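Protein CbbY (Rhodobacter sphaeroides, PDB 4UAS) removes a phosphate from xylulose-1,5-bisphosphate, a potent rubisco inhibitor made by rubisco itself, as a highly selective magnesium-dependent sugar phosphatase. Local coordinates at residues L19-A23 / A84-E88; E26-A30 / A77-R81; D34-D38 / R54-L59; R39-R43 / F197-H201; K151-Y157 / N179-A184. All coordinates share one frame; numbering follows the deposited sequence. Where two conformers were deposited one is given.

CbbY illustrates how a HAD-type phosphatase joins a helical cap to a Rossmann-like core. Contacts 1 and 2 lie about 10 Å apart, centre to centre, along the same two cap helices, 17-31 and 71-87, and are joined by a probable hydrogen bond, His20 ND1 to Lys78 NZ, 2.8 Å. Contact 3, about 12 Å from contact 2 between centres, adds an aromatic cluster to the cap: its Trp37 meets Phe28 there. Contact 4 carries the cap over to the core, and its Tyr42 packs against Trp37 of contact 3. Contact 5 is core alone, about 19 Å from contact 4 between centres; its Lys151 reaches the phosphate, beside the probable nucleophile Asp8 and the magnesium ion.

Contact 1 (L19-A23 / A84-E88); sequences LHRRA and ALMAE
The helical cap of this HAD phosphatase is held together here by its first and last long helices, 17-31 and 71-87, with Leu85 lying among Leu19, Arg22 and Ala23 of the other helix. One methyl, Leu85 CD1, reaches the backbone at Ala23, 4.1 Å from Ala23 N, and lies equally close to the Ala23 methyl. The other, CD2, sits over the centre of the flat guanidinium of Arg22, 3.5 Å from Arg22 CZ. The extended Arg22 chain, running straight from CG to NE, carries the charged group across the leucine, while its NE forms a salt bridge with Glu26 on the same helix. Leu19 fills the other flank: its CG stands anti to the backbone N (chi1 -160°), and both methyls close on the base of Leu85, CD1 at 3.9 Å from Leu85 CB. Leu19 CD2 also meets the Met86 methyl, CE, at 4.1 Å. Phe82 and Ile91 also pack on Leu19. The carboxylate of Glu88 is near Arg22 but far out of the guanidinium plane, with OE1 4.5 Å from NH1. Attraction between these two is therefore probably diffuse, and the contact rests on apolar fit, with a guanidinium face serving as a lid for a leucine.

Contact 2 (E26-A30 / A77-R81); sequences ETFAA and AKTER
Thr27 OG1, hydrogen-bonded to the backbone O of Ala23 one turn earlier in its own helix, turns its remaining surface to the facing helix and lies 3.2 Å from Lys78 CA. The hydroxyl is anti to the carbonyl carbon (chi1 -63°), which turns OG1 back to its own helix and leaves Thr27 CG2, anti to the backbone N, to meet Ala77 CB at 3.9 Å. A valine in place of Thr27 would probably leave the Ala23 carbonyl without this extra donor and press a methyl against the Lys78 backbone. Arg81, modelled in two conformers, runs extended past Thr27 in the one described and brings a guanidinium face over the backbone O of Glu26, which lies 3.9 Å from Arg81 CZ. In this conformer Arg81 NH2 stays 4.0 Å from Glu26 OE1, carboxylate and guanidinium planes nearly perpendicular, so the charges are near without a salt bridge; Glu26 OE2 is instead paired with Arg22. A water link between the two is doubtful. The axes of segments 26-30 and 77-81 pass 9.7 Å apart at 125°; Lys78, a substrate-binding residue, bonds His20 and makes a cation-pi contact with Phe24, while Thr79 faces helix 119-129 of the core.

Contact 3 (D34-D38 / R54-L59); sequences DWFWD and RIARFL
Residues Trp35 to Trp37 run extended past helix 51-61, the Trp35 and Phe58 CA atoms 9.6 Å apart, so that both tryptophans point at the helix and Phe36 away from it. The result is an aromatic cluster in the helical cap domain, built of two T-shaped stacks that share the ring of Phe58. Phe58 holds CG anti to its backbone N (chi1 167°), which pushes the ring out from the helix and in between the two indoles. Its edge meets Trp35: atom CE2 stands over one face of the indole, 3.6 Å from Trp35 CD2, with the phenyl plane at 73° to the five-membered ring. Leu59 CD2 adds to this at the benzene end, 3.5 Å from Trp35 CZ2. The indole nitrogen of Trp35 donates to the backbone O of Asp65, which helps fix how the ring is turned. The six-membered ring of Trp37 reaches the aliphatic parts of the helix, with Ile55 CG1 4.2 Å from CH2 and Arg54 CD 4.1 Å from CZ3. Arg54, a substrate-binding residue, is steadied from elsewhere by the backbone oxygens of Thr48 and Leu45. Phe28 of helix 17-31 meets both indoles edge-to-face, and Phe24 meets Trp37. In the second stack the roles reverse and Phe58 offers its face: the Trp37 edge comes down at 74°, its NE1 poised over the ring centre and 3.3 Å from Phe58 CD1.

Contact 4 (R39-R43 / F197-H201); sequences REEYR and FYTRH
With CG anti to the backbone N (chi1 -175°) and a bend at chi3 (-66°), Arg43 brings its guanidinium beneath the Phe197 ring. NH2 lies over that ring, a cation-pi contact with Arg43 CZ 4.8 Å from the Phe197 ring centroid. The same guanidinium grips the backbone O of Phe197 end-on: NH1 comes in the carbonyl plane at 2.8 Å, on a lone pair, whereas NH2 approaches at 3.1 Å from above that plane. NH1 also donates to His201 ND1 at 3.3 Å, tilted from the imidazole plane. A leucine here would probably strip the Phe197 carbonyl of both donors and leave the phenyl face without its cation-pi partner and His201 ND1 without this donor. Tyr198 crosses obliquely, its CD2 over a guanidinium face of Arg43 and 3.8 Å from Arg43 CB, and receives the edge of Tyr42 in a T-shaped stack. Salt-bridged to Glu18, Arg39 takes the Phe197 edge atoms CE2 and CZ over a guanidinium face, planes 55° apart, Arg39 NH1 3.6 Å from Phe197 CZ. Cap helix 39-45 thus docks on the core loop after strand 190-193, while Tyr42 OH and Tyr198 OH reach Glu17 and Glu18 of helix 17-31.

Contact 5 (K151-Y157 / N179-A184); sequences KPSPDIY and NGLRAA. With PO4 (phosphate ion), chain C.
Lys151, in the catalytic pocket, is consistent with the lysine of HAD motif III, and the loop behind it is pinned to helix 178-186. Its extended chain passes the helix, CG 3.7 Å from the Ala183 methyl and CD beside Gly180 CA, to put NZ 3.2 Å from phosphate O1, a hydrogen bond. NZ is also held by salt bridges to Glu175 and to the probable nucleophile Asp8 and by a bond to the backbone O of Ala114; Thr115, Thr116 and the backbone N atoms of Val9 and Asp10 also bond the phosphate. A cis peptide precedes Pro152, and there the loop lies almost on the helix. Two CA-H...O contacts join them: Pro152 CA to Asn179 O at 3.4 Å, and Ala183 CA to Pro152 O at 3.3 Å. The Arg182 guanidinium turns one face to the proline ring, NH1 3.7 Å from Pro152 CG. The small Ala183 admits the loop so closely that its CB stands 3.4 Å from Ser153 O. Ser153 OG then accepts from Asp155 N, a capping bond at the start of helix 155-164. There Tyr157 lays a ring face over Ala184 CA, a CH-pi contact 4.0 Å from the centroid, while its OH bonds Glu175. Ala184 rests on Cys191 and Ala173, seating helix 178-186 against strands 190-193 and 171-175, the latter also touched by Tyr157.

Contact 1 (L19-A23 / A84-E88)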
# COMPACT_ATOMS: atom_id res chain seq x y z
N LEU A 19 -4.41 -6.56 9.67
CA LEU A 19 -5.77 -6.10 9.73
C LEU A 19 -6.55 -6.48 8.47
O LEU A 19 -7.74 -6.83 8.55
CB LEU A 19 -5.82 -4.57 10.00
CG LEU A 19 -7.17 -4.07 10.56
CD1 LEU A 19 -7.33 -4.53 12.01
CD2 LEU A 19 -7.19 -2.55 10.53
N HIS A 20 -5.94 -6.35 7.30
CA HIS A 20 -6.55 -6.86 6.10
C HIS A 20 -6.88 -8.33 6.22
O HIS A 20 -7.96 -8.76 5.84
CB HIS A 20 -5.65 -6.65 4.87
CG HIS A 20 -5.62 -5.25 4.35
ND1 HIS A 20 -6.70 -4.68 3.75
CD2 HIS A 20 -4.61 -4.34 4.35
CE1 HIS A 20 -6.36 -3.44 3.41
NE2 HIS A 20 -5.11 -3.22 3.74
N ARG A 21 -5.95 -9.16 6.72
CA ARG A 21 -6.17 -10.59 6.87
C ARG A 21 -7.35 -10.87 7.77
O ARG A 21 -8.23 -11.69 7.44
CB ARG A 21 -4.91 -11.29 7.36
CG ARG A 21 -5.03 -12.83 7.35
CD ARG A 21 -3.73 -13.51 7.77
NE ARG A 21 -3.39 -13.36 9.16
CZ ARG A 21 -3.71 -14.20 10.14
NH1 ARG A 21 -4.42 -15.28 9.90
NH2 ARG A 21 -3.30 -13.96 11.37
N ARG A 22 -7.46 -10.14 8.87
CA ARG A 22 -8.60 -10.26 9.78
C ARG A 22 -9.87 -9.90 9.02
O ARG A 22 -10.89 -10.58 9.16
CB ARG A 22 -8.41 -9.36 11.01
CG ARG A 22 -9.60 -9.31 11.96
CD ARG A 22 -9.31 -8.47 13.21
NE ARG A 22 -10.54 -8.42 13.99
CZ ARG A 22 -10.69 -7.58 15.03
NH1 ARG A 22 -9.74 -6.79 15.36
NH2 ARG A 22 -11.84 -7.53 15.65
N ALA A 23 -9.89 -8.79 8.29
CA ALA A 23 -11.08 -8.38 7.57
C ALA A 23 -11.49 -9.46 6.56
O ALA A 23 -12.68 -9.75 6.39
CB ALA A 23 -10.86 -7.07 6.87
N ALA A 84 -14.17 -0.33 8.96
CA ALA A 84 -14.67 -0.30 10.33
C ALA A 84 -13.56 -0.65 11.32
O ALA A 84 -13.40 0.02 12.36
CB ALA A 84 -15.85 -1.23 10.53
N LEU A 85 -12.74 -1.65 10.98
CA LEU A 85 -11.65 -2.04 11.88
C LEU A 85 -10.62 -0.93 12.02
O LEU A 85 -10.11 -0.69 13.13
CB LEU A 85 -11.01 -3.34 11.42
CG LEU A 85 -11.79 -4.65 11.58
CD1 LEU A 85 -11.18 -5.78 10.75
CD2 LEU A 85 -11.89 -5.01 13.04
N MET A 86 -10.31 -0.25 10.92
CA MET A 86 -9.42 0.86 10.95
C MET A 86 -9.89 1.95 11.88
O MET A 86 -9.06 2.57 12.58
CB MET A 86 -9.24 1.36 9.53
CG MET A 86 -8.27 2.51 9.42
SD MET A 86 -6.57 2.21 9.94
CE MET A 86 -6.17 1.02 8.80
N ALA A 87 -11.20 2.25 11.90
CA ALA A 87 -11.75 3.30 12.74
C ALA A 87 -11.65 2.99 14.19
O ALA A 87 -11.80 3.88 15.03
CB ALA A 87 -13.17 3.57 12.37
N GLU A 88 -11.42 1.76 14.59
CA GLU A 88 -11.16 1.48 16.02
C GLU A 88 -9.86 2.23 16.58
O GLU A 88 -9.67 2.32 17.77
CB GLU A 88 -11.02 0.01 16.22
CG GLU A 88 -12.41 -0.62 15.93
CD GLU A 88 -12.52 -2.16 16.17
OE1 GLU A 88 -11.50 -2.80 16.58
OE2 GLU A 88 -13.59 -2.77 15.95

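Contact 2 (E26-A30 / A77-R81)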
# COMPACT_ATOMS: atom_id res chain seq x y z
N GLU A 26 -12.90 -12.57 8.69
CA GLU A 26 -14.20 -12.26 9.26
C GLU A 26 -15.29 -12.19 8.21
O GLU A 26 -16.43 -12.53 8.47
CB GLU A 26 -14.08 -11.01 10.14
CG GLU A 26 -13.28 -11.22 11.40
CD GLU A 26 -13.25 -10.04 12.35
OE1 GLU A 26 -13.81 -8.98 12.02
OE2 GLU A 26 -12.63 -10.20 13.43
N THR A 27 -14.94 -11.67 7.04
CA THR A 27 -15.89 -11.59 5.93
C THR A 27 -16.28 -13.00 5.47
O THR A 27 -17.44 -13.33 5.26
CB THR A 27 -15.32 -10.75 4.80
OG1 THR A 27 -15.12 -9.43 5.23
CG2 THR A 27 -16.30 -10.75 3.62
N PHE A 28 -15.29 -13.84 5.36
CA PHE A 28 -15.54 -15.22 4.94
C PHE A 28 -16.48 -15.91 5.95
O PHE A 28 -17.43 -16.58 5.56
CB PHE A 28 -14.23 -16.00 4.85
CG PHE A 28 -13.23 -15.46 3.80
CD1 PHE A 28 -13.60 -14.64 2.78
CD2 PHE A 28 -11.90 -15.83 3.93
CE1 PHE A 28 -12.65 -14.17 1.88
CE2 PHE A 28 -10.96 -15.35 3.07
CZ PHE A 28 -11.32 -14.51 2.02
N ALA A 29 -16.22 -15.73 7.25
CA ALA A 29 -17.08 -16.36 8.24
C ALA A 29 -18.50 -15.81 8.12
O ALA A 29 -19.46 -16.60 8.20
CB ALA A 29 -16.54 -16.14 9.65
N ALA A 30 -18.65 -14.50 7.95
CA ALA A 30 -19.96 -13.91 7.84
C ALA A 30 -20.72 -14.37 6.63
O ALA A 30 -21.97 -14.46 6.65
CB ALA A 30 -19.84 -12.38 7.85
N ALA A 77 -17.67 -6.27 0.74
CA ALA A 77 -17.96 -6.58 2.13
C ALA A 77 -16.67 -6.55 2.99
O ALA A 77 -16.66 -6.04 4.09
CB ALA A 77 -18.63 -7.94 2.21
N LYS A 78 -15.60 -7.08 2.43
CA LYS A 78 -14.33 -7.09 3.15
C LYS A 78 -13.77 -5.67 3.31
O LYS A 78 -13.22 -5.36 4.37
CB LYS A 78 -13.33 -7.99 2.43
CG LYS A 78 -11.91 -7.96 3.01
CD LYS A 78 -11.00 -6.95 2.29
CE LYS A 78 -9.74 -6.65 3.06
NZ LYS A 78 -8.85 -5.74 2.34
N THR A 79 -13.97 -4.80 2.30
CA THR A 79 -13.55 -3.43 2.41
C THR A 79 -14.29 -2.70 3.49
O THR A 79 -13.68 -2.00 4.30
CB THR A 79 -13.67 -2.74 1.04
OG1 THR A 79 -12.84 -3.40 0.11
CG2 THR A 79 -13.29 -1.25 1.12
N GLU A 80 -15.61 -2.87 3.52
CA GLU A 80 -16.42 -2.28 4.58
C GLU A 80 -15.90 -2.72 5.95
O GLU A 80 -15.81 -1.91 6.89
CB GLU A 80 -17.86 -2.64 4.39
CG GLU A 80 -18.48 -2.00 3.13
CD GLU A 80 -19.85 -2.54 2.79
OE1 GLU A 80 -20.35 -3.45 3.51
OE2 GLU A 80 -20.41 -2.07 1.79
N ARG A 81 -15.57 -4.01 6.10
CA ARG A 81 -15.07 -4.50 7.38
C ARG A 81 -13.71 -3.88 7.73
O ARG A 81 -13.51 -3.49 8.88
CB ARG A 81 -15.02 -6.04 7.44
CG ARG A 81 -16.35 -6.76 7.51
CD ARG A 81 -16.28 -8.28 7.70
NE ARG A 81 -17.59 -8.83 7.91
CZ ARG A 81 -18.11 -9.09 9.11
NH1 ARG A 81 -19.34 -9.59 9.21
NH2 ARG A 81 -17.40 -8.92 10.23
O HOH W 1 -15.03 -7.02 11.20

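Contact 3 (D34-D38 / R54-L59)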
# COMPACT_ATOMS: atom_id res chain seq x y z
N ASP A 34 -16.23 -21.75 4.32
CA ASP A 34 -15.21 -22.38 5.13
C ASP A 34 -13.81 -21.82 4.93
O ASP A 34 -12.86 -22.23 5.63
CB ASP A 34 -15.24 -23.90 4.96
CG ASP A 34 -14.82 -24.40 3.63
OD1 ASP A 34 -14.87 -23.65 2.66
OD2 ASP A 34 -14.42 -25.59 3.53
N TRP A 35 -13.65 -20.83 4.09
CA TRP A 35 -12.33 -20.30 3.77
C TRP A 35 -11.73 -19.61 4.97
O TRP A 35 -12.39 -18.91 5.73
CB TRP A 35 -12.42 -19.25 2.62
CG TRP A 35 -13.26 -19.64 1.46
CD1 TRP A 35 -13.56 -20.90 1.00
CD2 TRP A 35 -13.83 -18.74 0.55
NE1 TRP A 35 -14.37 -20.81 -0.10
CE2 TRP A 35 -14.53 -19.48 -0.41
CE3 TRP A 35 -13.84 -17.33 0.46
CZ2 TRP A 35 -15.23 -18.88 -1.46
CZ3 TRP A 35 -14.58 -16.72 -0.57
CH2 TRP A 35 -15.23 -17.49 -1.54
N PHE A 36 -10.40 -19.79 5.14
CA PHE A 36 -9.70 -19.15 6.25
C PHE A 36 -8.23 -19.05 5.84
O PHE A 36 -7.63 -20.05 5.44
CB PHE A 36 -9.83 -19.96 7.56
CG PHE A 36 -9.11 -19.33 8.66
CD1 PHE A 36 -9.73 -18.25 9.37
CD2 PHE A 36 -7.87 -19.64 9.00
CE1 PHE A 36 -9.10 -17.59 10.41
CE2 PHE A 36 -7.20 -18.99 10.00
CZ PHE A 36 -7.79 -17.96 10.73
N TRP A 37 -7.69 -17.84 5.87
CA TRP A 37 -6.33 -17.58 5.51
C TRP A 37 -5.43 -17.37 6.73
O TRP A 37 -5.54 -16.38 7.44
CB TRP A 37 -6.26 -16.33 4.62
CG TRP A 37 -6.96 -16.49 3.29
CD1 TRP A 37 -7.39 -17.59 2.73
CD2 TRP A 37 -7.22 -15.40 2.37
NE1 TRP A 37 -7.97 -17.33 1.50
CE2 TRP A 37 -7.86 -15.99 1.25
CE3 TRP A 37 -6.99 -14.02 2.35
CZ2 TRP A 37 -8.24 -15.23 0.14
CZ3 TRP A 37 -7.39 -13.31 1.25
CH2 TRP A 37 -8.00 -13.89 0.16
N ASP A 38 -4.59 -18.38 7.00
CA ASP A 38 -3.59 -18.27 8.04
C ASP A 38 -2.42 -17.43 7.55
O ASP A 38 -2.34 -17.09 6.37
CB ASP A 38 -3.21 -19.61 8.68
CG ASP A 38 -2.60 -20.60 7.76
OD1 ASP A 38 -1.91 -20.24 6.76
OD2 ASP A 38 -2.77 -21.86 8.07
N ARG A 54 -6.51 -11.04 -5.44
CA ARG A 54 -6.04 -12.03 -4.48
C ARG A 54 -7.16 -13.06 -4.22
O ARG A 54 -6.89 -14.25 -4.17
CB ARG A 54 -5.69 -11.32 -3.14
CG ARG A 54 -5.02 -12.20 -2.17
CD ARG A 54 -4.50 -11.46 -0.94
NE ARG A 54 -3.51 -10.52 -1.36
CZ ARG A 54 -3.45 -9.27 -1.04
NH1 ARG A 54 -4.13 -8.81 0.01
NH2 ARG A 54 -2.69 -8.43 -1.74
N ILE A 55 -8.41 -12.61 -4.07
CA ILE A 55 -9.52 -13.58 -3.94
C ILE A 55 -9.58 -14.47 -5.15
O ILE A 55 -9.74 -15.69 -5.05
CB ILE A 55 -10.86 -12.84 -3.65
CG1 ILE A 55 -10.84 -12.12 -2.32
CG2 ILE A 55 -12.03 -13.83 -3.74
CD1 ILE A 55 -11.92 -11.05 -2.21
N ALA A 56 -9.49 -13.88 -6.36
CA ALA A 56 -9.57 -14.65 -7.58
C ALA A 56 -8.50 -15.71 -7.65
O ALA A 56 -8.75 -16.88 -8.04
CB ALA A 56 -9.51 -13.73 -8.80
N ARG A 57 -7.28 -15.35 -7.25
CA ARG A 57 -6.18 -16.31 -7.25
C ARG A 57 -6.46 -17.48 -6.30
O ARG A 57 -6.31 -18.66 -6.63
CB ARG A 57 -4.87 -15.65 -6.84
CG ARG A 57 -3.74 -16.60 -6.53
CD ARG A 57 -2.48 -15.90 -6.15
NE ARG A 57 -1.50 -16.79 -5.58
CZ ARG A 57 -0.36 -16.37 -5.04
NH1 ARG A 57 -0.04 -15.08 -5.08
NH2 ARG A 57 0.45 -17.23 -4.45
N PHE A 58 -6.90 -17.15 -5.09
CA PHE A 58 -7.25 -18.18 -4.10
C PHE A 58 -8.33 -19.09 -4.68
O PHE A 58 -8.23 -20.33 -4.54
CB PHE A 58 -7.73 -17.49 -2.86
CG PHE A 58 -8.43 -18.40 -1.88
CD1 PHE A 58 -7.75 -19.34 -1.16
CD2 PHE A 58 -9.79 -18.27 -1.70
CE1 PHE A 58 -8.41 -20.16 -0.30
CE2 PHE A 58 -10.50 -19.07 -0.80
CZ PHE A 58 -9.76 -20.03 -0.11
N LEU A 59 -9.36 -18.54 -5.31
CA LEU A 59 -10.46 -19.35 -5.84
C LEU A 59 -10.08 -20.27 -6.98
O LEU A 59 -10.75 -21.26 -7.23
CB LEU A 59 -11.68 -18.49 -6.20
CG LEU A 59 -12.34 -17.80 -5.07
CD1 LEU A 59 -13.44 -16.83 -5.55
CD2 LEU A 59 -12.89 -18.78 -4.07

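Contact 4 (R39-R43 / F197-H201)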
# COMPACT_ATOMS: atom_id res chain seq x y z
N ARG A 39 -1.50 -17.09 8.44
CA ARG A 39 -0.36 -16.27 8.03
C ARG A 39 0.51 -16.87 6.94
O ARG A 39 0.99 -16.19 6.06
CB ARG A 39 0.54 -15.92 9.20
CG ARG A 39 0.01 -14.90 10.11
CD ARG A 39 0.97 -14.63 11.23
NE ARG A 39 0.63 -13.49 12.01
CZ ARG A 39 1.37 -13.04 13.01
NH1 ARG A 39 2.49 -13.63 13.40
NH2 ARG A 39 0.99 -11.99 13.69
N GLU A 40 0.70 -18.20 7.03
CA GLU A 40 1.52 -18.86 6.03
C GLU A 40 0.89 -18.70 4.64
O GLU A 40 1.58 -18.37 3.65
CB GLU A 40 1.68 -20.35 6.41
CG GLU A 40 2.41 -21.15 5.38
CD GLU A 40 2.75 -22.58 5.81
OE1 GLU A 40 2.67 -22.94 6.96
OE2 GLU A 40 3.30 -23.31 5.00
N GLU A 41 -0.42 -18.96 4.54
CA GLU A 41 -1.06 -18.84 3.23
C GLU A 41 -1.14 -17.35 2.82
O GLU A 41 -0.96 -17.02 1.65
CB GLU A 41 -2.41 -19.50 3.24
CG GLU A 41 -3.18 -19.32 1.95
CD GLU A 41 -4.29 -20.30 1.76
OE1 GLU A 41 -4.78 -20.83 2.74
OE2 GLU A 41 -4.66 -20.56 0.63
N TYR A 42 -1.41 -16.46 3.76
CA TYR A 42 -1.53 -15.06 3.40
C TYR A 42 -0.22 -14.50 2.88
O TYR A 42 -0.19 -13.69 1.92
CB TYR A 42 -2.08 -14.26 4.61
CG TYR A 42 -2.63 -12.91 4.19
CD1 TYR A 42 -3.72 -12.83 3.32
CD2 TYR A 42 -2.08 -11.72 4.63
CE1 TYR A 42 -4.29 -11.62 2.94
CE2 TYR A 42 -2.61 -10.51 4.28
CZ TYR A 42 -3.70 -10.43 3.45
OH TYR A 42 -4.21 -9.23 3.01
N ARG A 43 0.91 -14.91 3.43
CA ARG A 43 2.22 -14.45 2.91
C ARG A 43 2.40 -14.78 1.46
O ARG A 43 2.93 -13.97 0.72
CB ARG A 43 3.32 -15.06 3.76
CG ARG A 43 4.73 -14.54 3.39
CD ARG A 43 5.82 -15.17 4.23
NE ARG A 43 5.68 -14.74 5.62
CZ ARG A 43 6.21 -13.69 6.21
NH1 ARG A 43 7.08 -12.86 5.56
NH2 ARG A 43 5.81 -13.38 7.39
N PHE A 197 6.78 -7.23 8.23
CA PHE A 197 6.60 -8.59 8.57
C PHE A 197 6.48 -9.55 7.36
O PHE A 197 7.11 -10.62 7.28
CB PHE A 197 5.34 -8.76 9.52
CG PHE A 197 5.04 -10.18 9.87
CD1 PHE A 197 5.88 -10.88 10.66
CD2 PHE A 197 3.84 -10.78 9.47
CE1 PHE A 197 5.63 -12.18 10.98
CE2 PHE A 197 3.57 -12.06 9.82
CZ PHE A 197 4.46 -12.79 10.55
N TYR A 198 5.58 -9.19 6.46
CA TYR A 198 5.24 -10.08 5.37
C TYR A 198 6.20 -9.98 4.19
O TYR A 198 6.08 -10.75 3.26
CB TYR A 198 3.83 -9.82 4.90
CG TYR A 198 2.78 -10.49 5.74
CD1 TYR A 198 1.86 -9.75 6.48
CD2 TYR A 198 2.65 -11.85 5.72
CE1 TYR A 198 0.85 -10.38 7.18
CE2 TYR A 198 1.62 -12.51 6.44
CZ TYR A 198 0.74 -11.75 7.16
OH TYR A 198 -0.26 -12.43 7.82
N THR A 199 7.17 -9.06 4.21
CA THR A 199 8.09 -8.85 3.09
C THR A 199 9.56 -8.99 3.43
O THR A 199 10.38 -8.86 2.56
CB THR A 199 7.82 -7.53 2.40
OG1 THR A 199 8.09 -6.49 3.35
CG2 THR A 199 6.43 -7.47 1.82
N ARG A 200 9.86 -9.24 4.69
CA ARG A 200 11.23 -9.27 5.11
C ARG A 200 12.11 -10.33 4.42
O ARG A 200 13.32 -10.15 4.28
CB ARG A 200 11.34 -9.41 6.60
CG ARG A 200 12.62 -8.76 7.08
CD ARG A 200 12.61 -8.84 8.56
NE ARG A 200 11.46 -8.20 9.24
CZ ARG A 200 11.35 -6.89 9.36
NH1 ARG A 200 10.31 -6.38 10.00
NH2 ARG A 200 12.23 -6.14 8.81
N HIS A 201 11.45 -11.41 3.97
CA HIS A 201 12.11 -12.51 3.29
C HIS A 201 12.50 -12.14 1.86
O HIS A 201 13.20 -12.93 1.17
CB HIS A 201 11.22 -13.75 3.29
CG HIS A 201 10.00 -13.59 2.44
ND1 HIS A 201 8.89 -12.88 2.86
CD2 HIS A 201 9.72 -14.02 1.20
CE1 HIS A 201 7.97 -12.87 1.93
NE2 HIS A 201 8.47 -13.55 0.90
O HOH W 2 4.55 -11.62 0.98

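Contact 5 (K151-Y157 / N179-A184)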
# COMPACT_ATOMS: atom_id res chain seq x y z
N LYS A 151 0.57 -3.22 -9.39
CA LYS A 151 1.97 -3.53 -9.05
C LYS A 151 2.15 -5.05 -9.13
O LYS A 151 1.31 -5.80 -8.63
CB LYS A 151 2.34 -3.00 -7.67
CG LYS A 151 2.17 -1.48 -7.50
CD LYS A 151 2.67 -1.01 -6.12
CE LYS A 151 2.16 0.35 -5.74
NZ LYS A 151 2.49 0.67 -4.32
N PRO A 152 3.20 -5.56 -9.77
CA PRO A 152 4.45 -4.88 -10.13
C PRO A 152 4.44 -4.02 -11.38
O PRO A 152 5.44 -3.39 -11.70
CB PRO A 152 5.43 -6.05 -10.31
CG PRO A 152 4.55 -7.17 -10.80
CD PRO A 152 3.29 -7.03 -9.98
N SER A 153 3.32 -3.93 -12.10
CA SER A 153 3.25 -2.95 -13.19
C SER A 153 3.50 -1.57 -12.64
O SER A 153 2.93 -1.18 -11.61
CB SER A 153 1.87 -2.93 -13.86
OG SER A 153 1.77 -1.79 -14.71
N PRO A 154 4.30 -0.74 -13.36
CA PRO A 154 4.52 0.67 -12.95
C PRO A 154 3.32 1.59 -13.19
O PRO A 154 3.44 2.77 -12.85
CB PRO A 154 5.71 1.10 -13.82
CG PRO A 154 6.36 -0.19 -14.23
CD PRO A 154 5.19 -1.12 -14.46
N ASP A 155 2.24 1.10 -13.80
CA ASP A 155 1.20 2.02 -14.25
C ASP A 155 0.66 2.94 -13.15
O ASP A 155 0.37 4.09 -13.45
CB ASP A 155 0.14 1.26 -14.97
CG ASP A 155 0.65 0.75 -16.38
OD1 ASP A 155 1.75 1.23 -16.81
OD2 ASP A 155 -0.07 -0.01 -17.02
N ILE A 156 0.49 2.48 -11.92
CA ILE A 156 -0.07 3.32 -10.89
C ILE A 156 0.91 4.48 -10.57
O ILE A 156 0.47 5.60 -10.27
CB ILE A 156 -0.40 2.51 -9.63
CG1 ILE A 156 -1.36 3.27 -8.72
CG2 ILE A 156 0.82 1.98 -8.92
CD1 ILE A 156 -2.75 3.52 -9.33
N TYR A 157 2.22 4.23 -10.60
CA TYR A 157 3.20 5.28 -10.44
C TYR A 157 3.23 6.24 -11.59
O TYR A 157 3.37 7.45 -11.42
CB TYR A 157 4.60 4.70 -10.18
CG TYR A 157 4.85 4.22 -8.75
CD1 TYR A 157 4.92 2.90 -8.40
CD2 TYR A 157 5.05 5.16 -7.76
CE1 TYR A 157 5.18 2.51 -7.08
CE2 TYR A 157 5.32 4.81 -6.46
CZ TYR A 157 5.36 3.49 -6.11
OH TYR A 157 5.66 3.16 -4.82
N ASN A 179 7.19 -6.26 -5.21
CA ASN A 179 6.29 -5.80 -6.24
C ASN A 179 6.28 -4.28 -6.32
O ASN A 179 6.19 -3.70 -7.42
CB ASN A 179 4.90 -6.31 -6.03
CG ASN A 179 4.64 -7.75 -6.41
OD1 ASN A 179 3.75 -8.44 -5.75
ND2 ASN A 179 5.27 -8.21 -7.38
N GLY A 180 6.31 -3.65 -5.17
CA GLY A 180 6.31 -2.18 -5.11
C GLY A 180 7.60 -1.55 -5.67
O GLY A 180 7.55 -0.60 -6.44
N LEU A 181 8.73 -2.12 -5.27
CA LEU A 181 10.02 -1.69 -5.78
C LEU A 181 10.05 -1.77 -7.27
O LEU A 181 10.49 -0.87 -7.99
CB LEU A 181 11.13 -2.52 -5.13
CG LEU A 181 12.53 -2.34 -5.72
CD1 LEU A 181 13.07 -0.93 -5.57
CD2 LEU A 181 13.47 -3.31 -5.07
N ARG A 182 9.62 -2.93 -7.82
CA ARG A 182 9.63 -3.11 -9.28
C ARG A 182 8.76 -2.07 -9.98
O ARG A 182 9.13 -1.54 -11.05
CB ARG A 182 9.16 -4.51 -9.64
CG ARG A 182 10.13 -5.60 -9.25
CD ARG A 182 9.52 -6.99 -9.43
NE ARG A 182 9.25 -7.26 -10.82
CZ ARG A 182 8.44 -8.19 -11.25
NH1 ARG A 182 7.77 -8.94 -10.42
NH2 ARG A 182 8.32 -8.34 -12.54
N ALA A 183 7.59 -1.79 -9.43
CA ALA A 183 6.67 -0.82 -10.00
C ALA A 183 7.31 0.55 -9.99
O ALA A 183 7.22 1.27 -11.01
CB ALA A 183 5.38 -0.84 -9.22
N ALA A 184 7.92 0.97 -8.87
CA ALA A 184 8.55 2.26 -8.82
C ALA A 184 9.68 2.38 -9.80
O ALA A 184 9.81 3.38 -10.52
CB ALA A 184 9.03 2.54 -7.39
P PO4 C . 0.04 -1.32 -1.42
O1 PO4 C . 0.23 -1.23 -2.99
O2 PO4 C . -1.14 -2.35 -1.16
O3 PO4 C . -0.36 -0.03 -0.71
O4 PO4 C . 1.30 -1.94 -0.73